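Local coordinates for protein L-threonine-O-3-phosphate decarboxylase (Porphyromonas gingivalis, PDB 3FKD) that probably binds pyridoxal 5'-phosphate and, as an aminotransferase-fold lyase, probably decarboxylates L-threonine O-3-phosphate, at residues A[16-24]-A[297-305]; A[33-44]-A[230-239]. All blocks are in the same frame, centred on the assembly; numbering follows the deposited sequence.

Contact 1 of 2, residues A[16-24]-A[297-305]; sequences EIVNFSTTV and LEEYNMLIR
A parallel edge pairing joins V18 and N19 to M302 and L303 in the smaller mixed sheet of this aminotransferase-type fold. Strand 18-19 forms one border of that sheet within the chain. Three backbone hydrogen bonds hold it. V18 N donates to N301 O at 3.2 Å. V18 O then accepts from L303 N at 2.9 Å, with an N-H...O angle of 161°. F20 N closes the set on L303 O at 2.7 Å.

On the face that carries V18 and M302, the M302 side chain runs alongside the F20 ring, pointing the same way. Its CG lies 3.6 Å from F20 CE2, and SE makes an oblique Met-aromatic contact 5.0 Å from the ring centroid. With F20 CG beside its backbone N (chi1 -67°), the ring takes L303 O at its edge. F331 of helix 325-339 also meets this ring and touches M302. At the start of the pairing, the I17 and L297 side chains cross, with I17 CD1 3.9 Å from L297 CD1.

The other face carries N19 and L303, side by side and pointing the same way, and L303 CD2 reaches S21 OG. S21 CB packs 3.3 Å from R305 N. An Asx turn follows N19, whose OD1 accepts from both S21 N and S21 OG. S21 OG meets a lone pair of N19 OD1 in its carbonyl plane at 2.8 Å.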
loop_
_atom_site.group_PDB
_atom_site.type_symbol
_atom_site.label_atom_id
_atom_site.label_comp_id
_atom_site.label_asym_id
_atom_site.label_seq_id
_atom_site.Cartn_x
_atom_site.Cartn_y
_atom_site.Cartn_z
ATOM N N GLU A 16 8.416 -14.332 -23.491
ATOM C CA GLU A 16 8.995 -14.281 -24.841
ATOM C C GLU A 16 9.781 -12.963 -25.121
ATOM O O GLU A 16 10.724 -12.942 -25.916
ATOM C CB GLU A 16 7.908 -14.552 -25.896
ATOM C CG GLU A 16 8.424 -14.775 -27.318
ATOM C CD GLU A 16 9.236 -16.071 -27.508
ATOM O OE1 GLU A 16 9.428 -16.844 -26.539
ATOM O OE2 GLU A 16 9.681 -16.321 -28.647
ATOM N N ILE A 17 9.392 -11.873 -24.461
ATOM C CA ILE A 17 10.218 -10.667 -24.423
ATOM C C ILE A 17 11.290 -10.744 -23.318
ATOM O O ILE A 17 10.993 -11.097 -22.174
ATOM C CB ILE A 17 9.373 -9.410 -24.187
ATOM C CG1 ILE A 17 8.575 -9.052 -25.450
ATOM C CG2 ILE A 17 10.272 -8.235 -23.764
ATOM C CD1 ILE A 17 7.634 -7.812 -25.271
ATOM N N VAL A 18 12.533 -10.410 -23.669
ATOM C CA VAL A 18 13.647 -10.404 -22.718
ATOM C C VAL A 18 13.835 -9.016 -22.097
ATOM O O VAL A 18 13.983 -8.014 -22.830
ATOM C CB VAL A 18 14.946 -10.838 -23.411
ATOM C CG1 VAL A 18 16.134 -10.884 -22.411
ATOM C CG2 VAL A 18 14.730 -12.190 -24.103
ATOM N N ASN A 19 13.821 -8.951 -20.765
ATOM C CA ASN A 19 13.750 -7.666 -20.089
ATOM C C ASN A 19 15.078 -7.180 -19.538
ATOM O O ASN A 19 15.654 -7.818 -18.669
ATOM C CB ASN A 19 12.716 -7.699 -18.981
ATOM C CG ASN A 19 12.238 -6.318 -18.608
ATOM O OD1 ASN A 19 12.821 -5.316 -19.005
ATOM N ND2 ASN A 19 11.171 -6.258 -17.852
ATOM N N PHE A 20 15.549 -6.043 -20.063
ATOM C CA PHE A 20 16.836 -5.438 -19.702
ATOM C C PHE A 20 16.551 -4.135 -18.917
ATOM O O PHE A 20 17.459 -3.458 -18.449
ATOM C CB PHE A 20 17.718 -5.142 -20.966
ATOM C CG PHE A 20 18.213 -6.375 -21.702
ATOM C CD1 PHE A 20 19.468 -6.909 -21.436
ATOM C CD2 PHE A 20 17.432 -6.987 -22.657
ATOM C CE1 PHE A 20 19.916 -8.063 -22.080
ATOM C CE2 PHE A 20 17.882 -8.119 -23.304
ATOM C CZ PHE A 20 19.119 -8.667 -23.007
ATOM N N SER A 21 15.280 -3.800 -18.749
ATOM C CA SER A 21 14.880 -2.500 -18.196
ATOM C C SER A 21 14.602 -2.434 -16.673
ATOM O O SER A 21 14.316 -1.361 -16.158
ATOM C CB SER A 21 13.638 -2.035 -18.918
ATOM O OG SER A 21 12.501 -2.627 -18.331
ATOM N N THR A 22 14.659 -3.564 -15.966
ATOM C CA THR A 22 14.370 -3.569 -14.551
ATOM C C THR A 22 15.608 -3.811 -13.692
ATOM O O THR A 22 16.513 -4.507 -14.089
ATOM C CB THR A 22 13.155 -4.538 -14.159
ATOM O OG1 THR A 22 13.605 -5.882 -13.938
ATOM C CG2 THR A 22 12.043 -4.522 -15.230
ATOM N N THR A 23 15.652 -3.196 -12.521
ATOM C CA THR A 23 16.712 -3.457 -11.586
ATOM C C THR A 23 16.257 -4.516 -10.603
ATOM O O THR A 23 16.720 -4.558 -9.484
ATOM C CB THR A 23 17.140 -2.192 -10.826
ATOM O OG1 THR A 23 16.012 -1.623 -10.157
ATOM C CG2 THR A 23 17.751 -1.152 -11.797
ATOM N N VAL A 24 15.338 -5.375 -11.027
ATOM C CA VAL A 24 14.929 -6.520 -10.224
ATOM C C VAL A 24 15.715 -7.804 -10.570
ATOM O O VAL A 24 15.817 -8.184 -11.722
ATOM C CB VAL A 24 13.398 -6.753 -10.369
ATOM C CG1 VAL A 24 12.950 -8.000 -9.627
ATOM C CG2 VAL A 24 12.621 -5.496 -9.897
ATOM N N LEU A 297 12.708 -3.191 -28.981
ATOM C CA LEU A 297 11.418 -3.783 -28.663
ATOM C C LEU A 297 10.725 -4.330 -29.908
ATOM O O LEU A 297 10.429 -5.518 -29.994
ATOM C CB LEU A 297 10.499 -2.812 -27.905
ATOM C CG LEU A 297 9.226 -3.528 -27.427
ATOM C CD1 LEU A 297 9.556 -4.587 -26.399
ATOM C CD2 LEU A 297 8.197 -2.596 -26.908
ATOM N N GLU A 298 10.496 -3.472 -30.887
ATOM C CA GLU A 298 9.851 -3.893 -32.125
ATOM C C GLU A 298 10.661 -4.854 -33.001
ATOM O O GLU A 298 10.143 -5.884 -33.433
ATOM C CB GLU A 298 9.392 -2.664 -32.903
ATOM C CG GLU A 298 8.355 -1.928 -32.095
ATOM C CD GLU A 298 8.154 -0.474 -32.515
ATOM O OE1 GLU A 298 8.680 -0.059 -33.599
ATOM O OE2 GLU A 298 7.462 0.250 -31.743
ATOM N N GLU A 299 11.926 -4.543 -33.247
ATOM C CA GLU A 299 12.733 -5.398 -34.113
ATOM C C GLU A 299 13.206 -6.661 -33.403
ATOM O O GLU A 299 13.189 -7.749 -33.959
ATOM C CB GLU A 299 13.949 -4.645 -34.660
ATOM C CG GLU A 299 13.582 -3.565 -35.616
ATOM C CD GLU A 299 12.434 -3.978 -36.527
ATOM O OE1 GLU A 299 12.559 -5.040 -37.215
ATOM O OE2 GLU A 299 11.408 -3.236 -36.550
ATOM N N TYR A 300 13.625 -6.513 -32.162
ATOM C CA TYR A 300 14.316 -7.606 -31.513
ATOM C C TYR A 300 13.676 -8.138 -30.197
ATOM O O TYR A 300 14.271 -8.967 -29.522
ATOM C CB TYR A 300 15.773 -7.192 -31.312
ATOM C CG TYR A 300 16.615 -7.347 -32.558
ATOM C CD1 TYR A 300 17.223 -8.568 -32.849
ATOM C CD2 TYR A 300 16.822 -6.280 -33.437
ATOM C CE1 TYR A 300 17.995 -8.736 -33.967
ATOM C CE2 TYR A 300 17.588 -6.439 -34.573
ATOM C CZ TYR A 300 18.178 -7.673 -34.835
ATOM O OH TYR A 300 18.963 -7.869 -35.958
ATOM N N ASN A 301 12.480 -7.657 -29.834
ATOM C CA ASN A 301 11.758 -8.218 -28.685
ATOM C C ASN A 301 12.465 -8.070 -27.351
ATOM O O ASN A 301 12.296 -8.898 -26.459
ATOM C CB ASN A 301 11.542 -9.702 -28.900
ATOM C CG ASN A 301 10.680 -9.986 -30.104
ATOM O OD1 ASN A 301 9.491 -9.585 -30.141
ATOM N ND2 ASN A 301 11.262 -10.684 -31.115
HETATM N N MSE A 302 13.265 -7.019 -27.227
HETATM C CA MSE A 302 14.024 -6.766 -26.023
HETATM C C MSE A 302 13.627 -5.447 -25.408
HETATM O O MSE A 302 13.613 -4.416 -26.084
HETATM C CB MSE A 302 15.508 -6.747 -26.339
HETATM C CG MSE A 302 16.098 -8.122 -26.465
HETATM SE SE MSE A 302 17.893 -8.118 -27.241
HETATM C CE MSE A 302 17.502 -8.968 -28.973
ATOM N N LEU A 303 13.345 -5.465 -24.114
ATOM C CA LEU A 303 13.030 -4.224 -23.436
ATOM C C LEU A 303 14.225 -3.597 -22.721
ATOM O O LEU A 303 14.978 -4.269 -22.054
ATOM C CB LEU A 303 11.804 -4.360 -22.496
ATOM C CG LEU A 303 11.244 -3.005 -22.017
ATOM C CD1 LEU A 303 10.649 -2.223 -23.176
ATOM C CD2 LEU A 303 10.185 -3.149 -20.930
ATOM N N ILE A 304 14.368 -2.284 -22.866
ATOM C CA ILE A 304 15.422 -1.528 -22.197
ATOM C C ILE A 304 14.781 -0.352 -21.471
ATOM O O ILE A 304 13.686 0.050 -21.828
ATOM C CB ILE A 304 16.475 -1.002 -23.206
ATOM C CG1 ILE A 304 15.898 0.122 -24.059
ATOM C CG2 ILE A 304 16.880 -2.089 -24.113
ATOM C CD1 ILE A 304 16.872 0.736 -24.948
ATOM N N ARG A 305 15.463 0.192 -20.465
ATOM C CA ARG A 305 15.037 1.416 -19.796
ATOM C C ARG A 305 15.600 2.721 -20.412
ATOM O O ARG A 305 16.764 3.066 -20.239
ATOM C CB ARG A 305 15.382 1.326 -18.304
ATOM C CG ARG A 305 15.140 2.579 -17.492
ATOM C CD ARG A 305 13.664 2.862 -17.225
ATOM N NE ARG A 305 13.448 3.437 -15.879
ATOM C CZ ARG A 305 13.387 4.745 -15.645
ATOM N NH1 ARG A 305 13.505 5.607 -16.650
ATOM N NH2 ARG A 305 13.209 5.196 -14.417
#

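Contact 2 of 2, residues A[33-44]-A[230-239]; sequences LEKHLVENLNCI and ALAIEAAKFI
H36 and F238 form an offset stack, with ring centroids 4.4 Å apart and planes at 21°. F238 CD2 sits over the centre of one imidazole face, and H36 CB makes a CH-pi contact over the F238 ring. N40 ND2 lies above the opposite imidazole face, toward its rim, so the ring is held from both sides.

H36 NE2 also donates a weak, bent hydrogen bond to E234 OE2 (2.7 Å). E234 gets there with CG anti to its backbone N (chi1 -176°) and a bend at chi2. N40 is fixed in turn by its own helix end: ND2 and the backbone N of N40 bind H36 O from opposite faces of its plane.

Beside the H36-E234-N40 cluster is an apolar layer. L33 CD1 rests 3.8 Å from A235 CB. L37 CD2 reaches A235 CB and the backbone of L231. Farther on, L231 CD2 meets C43 SG at 3.4 Å and L41 CD1 at 3.7 Å.

The axes of 33-39 and 230-239 approach to 9.9 Å, with their N-to-C directions 135° apart. Helix 53-62 touches A236 and K237. The second subunit packs its own L231 on L231, and its R45 forms a salt bridge with E34.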
loop_
_atom_site.group_PDB
_atom_site.type_symbol
_atom_site.label_atom_id
_atom_site.label_comp_id
_atom_site.label_asym_id
_atom_site.label_seq_id
_atom_site.Cartn_x
_atom_site.Cartn_y
_atom_site.Cartn_z
ATOM N N LEU A 33 8.721 -20.426 -3.012
ATOM C CA LEU A 33 7.999 -19.306 -2.503
ATOM C C LEU A 33 6.555 -19.383 -3.034
ATOM O O LEU A 33 5.596 -19.243 -2.285
ATOM C CB LEU A 33 8.675 -17.999 -2.918
ATOM C CG LEU A 33 7.827 -16.738 -2.724
ATOM C CD1 LEU A 33 7.405 -16.592 -1.280
ATOM C CD2 LEU A 33 8.567 -15.499 -3.168
ATOM N N GLU A 34 6.387 -19.589 -4.327
ATOM C CA GLU A 34 5.052 -19.517 -4.912
ATOM C C GLU A 34 4.124 -20.660 -4.496
ATOM O O GLU A 34 2.955 -20.454 -4.304
ATOM C CB GLU A 34 5.146 -19.416 -6.435
ATOM C CG GLU A 34 5.641 -18.062 -6.891
ATOM C CD GLU A 34 5.646 -17.918 -8.394
ATOM O OE1 GLU A 34 5.467 -18.959 -9.074
ATOM O OE2 GLU A 34 5.824 -16.781 -8.882
ATOM N N LYS A 35 4.643 -21.871 -4.405
ATOM C CA LYS A 35 3.897 -22.951 -3.830
ATOM C C LYS A 35 3.439 -22.573 -2.417
ATOM O O LYS A 35 2.284 -22.824 -2.061
ATOM C CB LYS A 35 4.735 -24.234 -3.816
ATOM C CG LYS A 35 4.056 -25.400 -3.111
ATOM C CD LYS A 35 2.587 -25.496 -3.541
ATOM C CE LYS A 35 2.167 -26.952 -3.756
ATOM N NZ LYS A 35 3.144 -27.693 -4.633
ATOM N N HIS A 36 4.325 -21.966 -1.627
ATOM C CA HIS A 36 3.970 -21.518 -0.272
ATOM C C HIS A 36 2.756 -20.546 -0.202
ATOM O O HIS A 36 1.886 -20.709 0.632
ATOM C CB HIS A 36 5.188 -20.949 0.487
ATOM C CG HIS A 36 4.903 -20.615 1.921
ATOM N ND1 HIS A 36 4.825 -21.575 2.911
ATOM C CD2 HIS A 36 4.658 -19.429 2.531
ATOM C CE1 HIS A 36 4.556 -20.998 4.070
ATOM N NE2 HIS A 36 4.454 -19.696 3.867
ATOM N N LEU A 37 2.689 -19.559 -1.079
ATOM C CA LEU A 37 1.528 -18.674 -1.130
ATOM C C LEU A 37 0.232 -19.379 -1.546
ATOM O O LEU A 37 -0.879 -18.971 -1.163
ATOM C CB LEU A 37 1.792 -17.514 -2.087
ATOM C CG LEU A 37 3.018 -16.702 -1.694
ATOM C CD1 LEU A 37 3.355 -15.703 -2.832
ATOM C CD2 LEU A 37 2.932 -16.053 -0.292
ATOM N N VAL A 38 0.378 -20.413 -2.364
ATOM C CA VAL A 38 -0.761 -21.165 -2.854
ATOM C C VAL A 38 -1.345 -21.937 -1.667
ATOM O O VAL A 38 -2.568 -22.037 -1.477
ATOM C CB VAL A 38 -0.322 -22.091 -4.009
ATOM C CG1 VAL A 38 -1.445 -23.010 -4.419
ATOM C CG2 VAL A 38 0.150 -21.241 -5.199
ATOM N N GLU A 39 -0.444 -22.446 -0.843
ATOM C CA GLU A 39 -0.840 -23.178 0.352
ATOM C C GLU A 39 -1.534 -22.289 1.403
ATOM O O GLU A 39 -2.504 -22.718 2.050
ATOM C CB GLU A 39 0.367 -23.942 0.921
ATOM C CG GLU A 39 0.772 -25.144 0.048
ATOM C CD GLU A 39 2.094 -25.764 0.440
ATOM O OE1 GLU A 39 2.698 -25.291 1.425
ATOM O OE2 GLU A 39 2.540 -26.714 -0.242
ATOM N N ASN A 40 -1.050 -21.059 1.561
ATOM C CA ASN A 40 -1.609 -20.129 2.538
ATOM C C ASN A 40 -2.440 -19.037 1.928
ATOM O O ASN A 40 -2.527 -17.932 2.468
ATOM C CB ASN A 40 -0.509 -19.528 3.400
ATOM C CG ASN A 40 0.284 -20.596 4.117
ATOM O OD1 ASN A 40 -0.087 -21.028 5.221
ATOM N ND2 ASN A 40 1.369 -21.068 3.473
ATOM N N LEU A 41 -3.099 -19.369 0.827
ATOM C CA LEU A 41 -3.918 -18.407 0.123
ATOM C C LEU A 41 -5.104 -17.861 0.919
ATOM O O LEU A 41 -5.546 -16.736 0.680
ATOM C CB LEU A 41 -4.369 -18.944 -1.223
ATOM C CG LEU A 41 -4.722 -17.773 -2.154
ATOM C CD1 LEU A 41 -3.551 -16.779 -2.365
ATOM C CD2 LEU A 41 -5.264 -18.262 -3.481
ATOM N N ASN A 42 -5.617 -18.638 1.863
ATOM C CA ASN A 42 -6.702 -18.171 2.698
ATOM C C ASN A 42 -6.388 -16.924 3.529
ATOM O O ASN A 42 -7.314 -16.259 4.006
ATOM C CB ASN A 42 -7.193 -19.269 3.601
ATOM C CG ASN A 42 -7.929 -20.323 2.851
ATOM O OD1 ASN A 42 -8.348 -20.106 1.705
ATOM N ND2 ASN A 42 -8.121 -21.487 3.495
ATOM N N CYS A 43 -5.102 -16.593 3.678
ATOM C CA CYS A 43 -4.733 -15.357 4.353
ATOM C C CYS A 43 -5.405 -14.114 3.735
ATOM O O CYS A 43 -5.548 -13.116 4.421
ATOM C CB CYS A 43 -3.215 -15.173 4.391
ATOM S SG CYS A 43 -2.491 -14.529 2.843
ATOM N N ILE A 44 -5.834 -14.170 2.469
ATOM C CA ILE A 44 -6.510 -13.020 1.870
ATOM C C ILE A 44 -7.921 -12.738 2.458
ATOM O O ILE A 44 -8.522 -11.664 2.235
ATOM C CB ILE A 44 -6.636 -13.131 0.330
ATOM C CG1 ILE A 44 -7.532 -14.301 -0.063
ATOM C CG2 ILE A 44 -5.288 -13.265 -0.332
ATOM C CD1 ILE A 44 -7.640 -14.502 -1.581
ATOM N N ALA A 230 -1.571 -9.167 3.284
ATOM C CA ALA A 230 -1.413 -10.460 3.970
ATOM C C ALA A 230 -0.485 -11.413 3.278
ATOM O O ALA A 230 0.323 -12.055 3.921
ATOM C CB ALA A 230 -2.803 -11.152 4.196
ATOM N N LEU A 231 -0.622 -11.517 1.963
ATOM C CA LEU A 231 0.223 -12.387 1.166
ATOM C C LEU A 231 1.646 -11.905 1.202
ATOM O O LEU A 231 2.550 -12.729 1.203
ATOM C CB LEU A 231 -0.226 -12.401 -0.277
ATOM C CG LEU A 231 -1.460 -13.228 -0.571
ATOM C CD1 LEU A 231 -1.861 -12.931 -2.015
ATOM C CD2 LEU A 231 -1.239 -14.759 -0.298
ATOM N N ALA A 232 1.844 -10.586 1.200
ATOM C CA ALA A 232 3.194 -10.020 1.270
ATOM C C ALA A 232 3.853 -10.377 2.579
ATOM O O ALA A 232 5.047 -10.699 2.607
ATOM C CB ALA A 232 3.209 -8.473 1.048
ATOM N N ILE A 233 3.086 -10.320 3.662
ATOM C CA ILE A 233 3.610 -10.647 4.989
ATOM C C ILE A 233 4.099 -12.100 4.949
ATOM O O ILE A 233 5.150 -12.445 5.487
ATOM C CB ILE A 233 2.554 -10.390 6.147
ATOM C CG1 ILE A 233 2.644 -8.936 6.652
ATOM C CG2 ILE A 233 2.819 -11.269 7.317
ATOM C CD1 ILE A 233 1.299 -8.311 7.089
ATOM N N GLU A 234 3.326 -12.903 4.233
ATOM C CA GLU A 234 3.507 -14.332 4.133
ATOM C C GLU A 234 4.733 -14.695 3.254
ATOM O O GLU A 234 5.518 -15.570 3.611
ATOM C CB GLU A 234 2.199 -14.938 3.615
ATOM C CG GLU A 234 2.165 -16.421 3.529
ATOM C CD GLU A 234 2.133 -17.147 4.885
ATOM O OE1 GLU A 234 1.963 -16.508 5.930
ATOM O OE2 GLU A 234 2.276 -18.394 4.882
ATOM N N ALA A 235 4.908 -13.982 2.143
ATOM C CA ALA A 235 6.084 -14.144 1.299
ATOM C C ALA A 235 7.347 -13.799 2.059
ATOM O O ALA A 235 8.332 -14.546 2.029
ATOM C CB ALA A 235 5.974 -13.290 0.046
ATOM N N ALA A 236 7.321 -12.669 2.749
ATOM C CA ALA A 236 8.482 -12.224 3.516
ATOM C C ALA A 236 8.896 -13.201 4.612
ATOM O O ALA A 236 10.092 -13.469 4.776
ATOM C CB ALA A 236 8.267 -10.809 4.097
ATOM N N LYS A 237 7.917 -13.696 5.365
ATOM C CA LYS A 237 8.151 -14.693 6.409
ATOM C C LYS A 237 8.883 -15.925 5.865
ATOM O O LYS A 237 9.816 -16.436 6.482
ATOM C CB LYS A 237 6.816 -15.116 7.041
ATOM C CG LYS A 237 6.472 -14.334 8.271
ATOM C CD LYS A 237 5.019 -14.501 8.653
ATOM C CE LYS A 237 4.625 -13.532 9.787
ATOM N NZ LYS A 237 3.189 -13.553 10.103
ATOM N N PHE A 238 8.447 -16.387 4.697
ATOM C CA PHE A 238 9.077 -17.494 3.981
ATOM C C PHE A 238 10.536 -17.207 3.538
ATOM O O PHE A 238 11.442 -17.995 3.801
ATOM C CB PHE A 238 8.220 -17.888 2.776
ATOM C CG PHE A 238 8.557 -19.236 2.230
ATOM C CD1 PHE A 238 9.266 -19.364 1.057
ATOM C CD2 PHE A 238 8.184 -20.378 2.898
ATOM C CE1 PHE A 238 9.574 -20.609 0.556
ATOM C CE2 PHE A 238 8.503 -21.612 2.403
ATOM C CZ PHE A 238 9.193 -21.728 1.236
ATOM N N ILE A 239 10.755 -16.079 2.868
ATOM C CA ILE A 239 12.124 -15.676 2.527
ATOM C C ILE A 239 13.059 -15.638 3.764
ATOM O O ILE A 239 14.199 -16.127 3.702
ATOM C CB ILE A 239 12.146 -14.334 1.768
ATOM C CG1 ILE A 239 11.510 -14.527 0.377
ATOM C CG2 ILE A 239 13.582 -13.734 1.726
ATOM C CD1 ILE A 239 10.848 -13.258 -0.224
#

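The two contacts lie about 29 Å apart between centres, with nearest atoms about 11 Å apart, and do not touch. Strand 18-19 and helix 31-39 follow each other in the chain, so one N-terminal run serves both. Contact 2 is nested inside the loop closed by contact 1. The chain passes 16-24, then 33-44, returns at 230-239, and reaches 297-305 before the last strand and helix. Contact 1 belongs to the five-stranded sheet near the C-terminal helix 325-339. Contact 2 pairs two helices beside the second subunit. The N-terminal run thus passes from the edge of the small sheet to a helix pair that meets the second subunit.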